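Local coordinates for outer membrane protein (Bartonella henselae, PDB 2FI9) that is of unknown function, named an outer membrane protein and belonging to the DUF498/DUF598 family, which also includes the complex I assembly factor NDUFAF3, at residues I38-G43 / A119-L124; T50-T55 / L123-E128. All blocks are in the same frame, centred on the assembly; numbering follows the deposited sequence.

Interaction 1. Residues I38-G43 / A119-L124; sequences ICIPSG and AVAALL
The antiparallel pairing of C39 with A122 joins strands 36-40 and 120-124 in the middle of the mixed five-stranded sheet, where the C-terminal strand is inserted between strand 36-40 and the parallel strand 71-75. C39 and A122 form a hydrogen-bonded pair that uses both backbone groups of each residue. C39 N donates to A122 O at 2.8 Å, and A122 N returns a bond to C39 O at 3.0 Å. Each of these oxygens also receives a CA-H...O contact from the adjoining residue across the sheet: I38 CA lies 3.3 Å from A122 O, and A121 CA makes the equivalent approach to C39 O.

The two faces of the sheet carry different packing. On one, I38 and L123 form a non-hydrogen-bonded pair whose side chains cross obliquely. I38 CG1 is turned anti to the backbone N (chi1 -158°) and carries CD1 out to L123 CD1, 4.0 Å away. Farther along this face the CG2 branch of I40 rests against A121 CB, and V62 of helix 60-64 packs on I38 and I40. On the other face C39 and A122 lie side by side against F110 of helix 103-115, so a helix covers each side of this buried strand pair. Beyond I40 the chain reverses in a two-residue beta-hairpin, a type I turn closed by reciprocal bonds between the backbones of I40 and G43, and enters strand 43-47. The thiol of C39 points back along its strand, with SG 4.2 Å from L124 CD1.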
loop_
_atom_site.group_PDB
_atom_site.type_symbol
_atom_site.label_atom_id
_atom_site.label_comp_id
_atom_site.label_asym_id
_atom_site.label_seq_id
_atom_site.Cartn_x
_atom_site.Cartn_y
_atom_site.Cartn_z
ATOM N N ILE A 38 -2.284 4.724 0.507
ATOM C CA ILE A 38 -2.130 3.633 1.440
ATOM C C ILE A 38 -3.542 3.065 1.737
ATOM O O ILE A 38 -4.492 3.818 1.885
ATOM C CB ILE A 38 -1.381 4.103 2.700
ATOM C CG1 ILE A 38 -0.750 2.919 3.419
ATOM C CG2 ILE A 38 -2.269 4.921 3.636
ATOM C CD1 ILE A 38 0.328 3.352 4.382
ATOM N N CYS A 39 -3.662 1.743 1.763
ATOM C CA CYS A 39 -4.933 1.065 1.912
ATOM C C CYS A 39 -4.823 0.213 3.146
ATOM O O CYS A 39 -4.065 -0.754 3.173
ATOM C CB CYS A 39 -5.199 0.161 0.706
ATOM S SG CYS A 39 -5.080 0.985 -0.888
ATOM N N ILE A 40 -5.550 0.586 4.183
ATOM C CA ILE A 40 -5.447 -0.092 5.471
ATOM C C ILE A 40 -6.874 -0.337 6.001
ATOM O O ILE A 40 -7.836 0.173 5.423
ATOM C CB ILE A 40 -4.556 0.723 6.446
ATOM C CG1 ILE A 40 -5.065 2.169 6.544
ATOM C CG2 ILE A 40 -3.123 0.710 5.952
ATOM C CD1 ILE A 40 -4.292 3.044 7.535
ATOM N N PRO A 41 -7.033 -1.180 7.037
ATOM C CA PRO A 41 -8.416 -1.437 7.489
ATOM C C PRO A 41 -9.283 -0.196 7.734
ATOM O O PRO A 41 -10.509 -0.261 7.511
ATOM C CB PRO A 41 -8.212 -2.249 8.771
ATOM C CG PRO A 41 -6.979 -3.020 8.465
ATOM C CD PRO A 41 -6.065 -2.004 7.782
ATOM N N SER A 42 -8.679 0.914 8.181
ATOM C CA SER A 42 -9.459 2.143 8.478
ATOM C C SER A 42 -9.787 2.984 7.230
ATOM O O SER A 42 -10.529 3.959 7.314
ATOM C CB SER A 42 -8.733 3.020 9.497
ATOM O OG SER A 42 -7.551 3.575 8.927
ATOM N N GLY A 43 -9.207 2.622 6.088
ATOM C CA GLY A 43 -9.561 3.272 4.835
ATOM C C GLY A 43 -8.451 3.397 3.827
ATOM O O GLY A 43 -7.371 2.817 3.991
ATOM N N ALA A 119 -5.944 -10.171 6.360
ATOM C CA ALA A 119 -5.616 -8.887 6.986
ATOM C C ALA A 119 -4.484 -8.204 6.193
ATOM O O ALA A 119 -3.347 -8.119 6.655
ATOM C CB ALA A 119 -5.230 -9.080 8.478
ATOM N N VAL A 120 -4.820 -7.718 4.999
ATOM C CA VAL A 120 -3.841 -7.170 4.059
ATOM C C VAL A 120 -3.946 -5.650 3.963
ATOM O O VAL A 120 -5.058 -5.065 4.033
ATOM C CB VAL A 120 -4.008 -7.821 2.641
ATOM C CG1 VAL A 120 -5.338 -7.464 2.029
ATOM C CG2 VAL A 120 -2.821 -7.468 1.689
ATOM N N ALA A 121 -2.783 -5.023 3.815
ATOM C CA ALA A 121 -2.659 -3.594 3.617
ATOM C C ALA A 121 -1.789 -3.397 2.394
ATOM O O ALA A 121 -1.025 -4.287 2.026
ATOM C CB ALA A 121 -2.010 -2.923 4.852
ATOM N N ALA A 122 -1.888 -2.232 1.768
ATOM C CA ALA A 122 -1.025 -1.900 0.633
ATOM C C ALA A 122 -0.569 -0.450 0.700
ATOM O O ALA A 122 -1.346 0.434 1.062
ATOM C CB ALA A 122 -1.763 -2.152 -0.676
ATOM N N LEU A 123 0.697 -0.212 0.358
ATOM C CA LEU A 123 1.203 1.119 0.144
ATOM C C LEU A 123 1.535 1.175 -1.326
ATOM O O LEU A 123 2.342 0.385 -1.799
ATOM C CB LEU A 123 2.468 1.341 0.976
ATOM C CG LEU A 123 3.203 2.670 0.779
ATOM C CD1 LEU A 123 2.296 3.856 0.970
ATOM C CD2 LEU A 123 4.404 2.782 1.746
ATOM N N LEU A 124 0.922 2.094 -2.058
ATOM C CA LEU A 124 1.041 2.050 -3.513
ATOM C C LEU A 124 1.561 3.359 -4.090
ATOM O O LEU A 124 0.855 4.365 -4.055
ATOM C CB LEU A 124 -0.310 1.681 -4.140
ATOM C CG LEU A 124 -0.990 0.406 -3.617
ATOM C CD1 LEU A 124 -2.440 0.309 -4.044
ATOM C CD2 LEU A 124 -0.259 -0.857 -4.068
#

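Interaction 2. Residues T50-T55 / L123-E128; sequences TGPVPT and LLFAVE
F125 lays its aromatic ring against the backbone of G51 and P52, making the main contact between the C-terminal segment and the loop that follows strand 43-47. The side chain leaves CB close to P52 CA, and CG comes to 3.6 Å from that same atom. Because CG is anti to the backbone N (chi1 -177°), the ring extends alongside the proline, and the two side chains point the same way. From CG the ring divides between two partners. CD2 lies 3.8 Å from P52 CB, and CE2 stays near the same carbon. On the other side of the ring CD1 is 3.4 Å from G51 O and CE1 is 3.3 Å from G51 C. At the far end CZ meets P52 N and G51 C. The backbone nitrogen of P52 thus sits over the ring centre, 3.6 Å above its plane, while P52 CB makes a CH-pi contact over the face, 4.1 Å from the F125 centroid and 21° off the normal. The ring thus covers the G51-P52 peptide link as well as the CB side of the proline.

A second, smaller contact lies deeper. L123 directs its CD2 methyl at P54, and the 3.5 Å separation from P54 CB is tight for two carbons. All of these contacts across the two segments are apolar or van der Waals.

The backbone of F125 bonds to G75 at the end of strand 71-75, and its carbonyl O accepts from T103 OG1 at the start of helix 103-115. The F125 side chain also touches S36 of strand 36-40, while L81 packs against P52 from another loop.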
loop_
_atom_site.group_PDB
_atom_site.type_symbol
_atom_site.label_atom_id
_atom_site.label_comp_id
_atom_site.label_asym_id
_atom_site.label_seq_id
_atom_site.Cartn_x
_atom_site.Cartn_y
_atom_site.Cartn_z
ATOM N N THR A 50 7.213 11.373 -2.721
ATOM C CA THR A 50 7.978 12.043 -3.792
ATOM C C THR A 50 8.678 11.034 -4.697
ATOM O O THR A 50 9.186 11.377 -5.779
ATOM C CB THR A 50 9.069 12.945 -3.231
ATOM O OG1 THR A 50 9.973 12.141 -2.462
ATOM C CG2 THR A 50 8.473 14.056 -2.385
ATOM N N GLY A 51 8.724 9.797 -4.223
ATOM C CA GLY A 51 9.464 8.747 -4.898
ATOM C C GLY A 51 8.978 7.380 -4.494
ATOM O O GLY A 51 8.281 7.241 -3.490
ATOM N N PRO A 52 9.347 6.361 -5.279
ATOM C CA PRO A 52 8.837 5.005 -5.119
ATOM C C PRO A 52 9.319 4.245 -3.876
ATOM O O PRO A 52 8.724 3.220 -3.535
ATOM C CB PRO A 52 9.303 4.314 -6.398
ATOM C CG PRO A 52 10.492 5.067 -6.812
ATOM C CD PRO A 52 10.259 6.476 -6.433
ATOM N N VAL A 53 10.360 4.733 -3.208
ATOM C CA VAL A 53 10.844 4.076 -1.988
ATOM C C VAL A 53 10.170 4.716 -0.774
ATOM O O VAL A 53 10.330 5.913 -0.541
ATOM C CB VAL A 53 12.376 4.193 -1.792
ATOM C CG1 VAL A 53 12.796 3.363 -0.594
ATOM C CG2 VAL A 53 13.163 3.763 -3.039
ATOM N N PRO A 54 9.412 3.923 0.003
ATOM C CA PRO A 54 8.684 4.494 1.118
ATOM C C PRO A 54 9.604 4.965 2.234
ATOM O O PRO A 54 10.714 4.437 2.398
ATOM C CB PRO A 54 7.811 3.336 1.611
ATOM C CG PRO A 54 8.418 2.133 1.113
ATOM C CD PRO A 54 9.227 2.464 -0.104
ATOM N N THR A 55 9.137 5.970 2.967
ATOM C CA THR A 55 9.838 6.487 4.126
ATOM C C THR A 55 9.145 5.980 5.390
ATOM O O THR A 55 8.080 5.349 5.322
ATOM C CB THR A 55 9.838 8.028 4.139
ATOM O OG1 THR A 55 8.502 8.496 4.345
ATOM C CG2 THR A 55 10.362 8.580 2.823
ATOM N N LEU A 123 0.697 -0.212 0.358
ATOM C CA LEU A 123 1.203 1.119 0.144
ATOM C C LEU A 123 1.535 1.175 -1.326
ATOM O O LEU A 123 2.342 0.385 -1.799
ATOM C CB LEU A 123 2.468 1.341 0.976
ATOM C CG LEU A 123 3.203 2.670 0.779
ATOM C CD1 LEU A 123 2.296 3.856 0.970
ATOM C CD2 LEU A 123 4.404 2.782 1.746
ATOM N N LEU A 124 0.922 2.094 -2.058
ATOM C CA LEU A 124 1.041 2.050 -3.513
ATOM C C LEU A 124 1.561 3.359 -4.090
ATOM O O LEU A 124 0.855 4.365 -4.055
ATOM C CB LEU A 124 -0.310 1.681 -4.140
ATOM C CG LEU A 124 -0.990 0.406 -3.617
ATOM C CD1 LEU A 124 -2.440 0.309 -4.044
ATOM C CD2 LEU A 124 -0.259 -0.857 -4.068
ATOM N N PHE A 125 2.783 3.340 -4.628
ATOM C CA PHE A 125 3.303 4.494 -5.350
ATOM C C PHE A 125 2.612 4.592 -6.688
ATOM O O PHE A 125 2.618 3.647 -7.458
ATOM C CB PHE A 125 4.796 4.380 -5.560
ATOM C CG PHE A 125 5.414 5.573 -6.245
ATOM C CD1 PHE A 125 5.568 6.780 -5.568
ATOM C CD2 PHE A 125 5.885 5.474 -7.554
ATOM C CE1 PHE A 125 6.153 7.873 -6.189
ATOM C CE2 PHE A 125 6.502 6.571 -8.181
ATOM C CZ PHE A 125 6.630 7.766 -7.501
ATOM N N ALA A 126 2.024 5.750 -6.957
ATOM C CA ALA A 126 1.258 5.958 -8.182
ATOM C C ALA A 126 2.210 6.086 -9.349
ATOM O O ALA A 126 3.108 6.914 -9.323
ATOM C CB ALA A 126 0.437 7.205 -8.067
ATOM N N VAL A 127 1.994 5.265 -10.368
ATOM C CA VAL A 127 2.815 5.274 -11.578
ATOM C C VAL A 127 2.086 5.948 -12.731
ATOM O O VAL A 127 0.850 6.042 -12.743
ATOM C CB VAL A 127 3.221 3.831 -12.039
ATOM C CG1 VAL A 127 4.202 3.200 -11.077
ATOM C CG2 VAL A 127 2.004 2.943 -12.194
ATOM N N GLU A 128 2.865 6.410 -13.710
ATOM C CA GLU A 128 2.302 6.886 -14.974
ATOM C C GLU A 128 1.650 5.707 -15.696
ATOM O O GLU A 128 0.600 5.854 -16.308
ATOM C CB GLU A 128 3.385 7.503 -15.858
ATOM C CG GLU A 128 3.932 8.812 -15.357
ATOM C CD GLU A 128 2.920 9.935 -15.429
ATOM O OE1 GLU A 128 2.983 10.832 -14.562
ATOM O OE2 GLU A 128 2.053 9.923 -16.340
ATOM O OXT GLU A 128 2.173 4.574 -15.660
#

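Overall arrangement
Interactions 1 and 2 follow one another along the C-terminal end of the chain, sharing L123 and L124, with centres about 14 Å apart. Interaction 1 lies near the middle of the molecule and pairs two neighbouring strands of the mixed sheet; interaction 2 lies farther out, where the chain runs on from strand 120-124 and meets the loop between strand 43-47 and helix 60-64. In sequence order, residues 38-43 and 50-55 come early, and 119-128 close the chain after both. The C-terminal segment thus ties the sheet interior to a peripheral loop, with L123 contacting the early part of the chain at both sites.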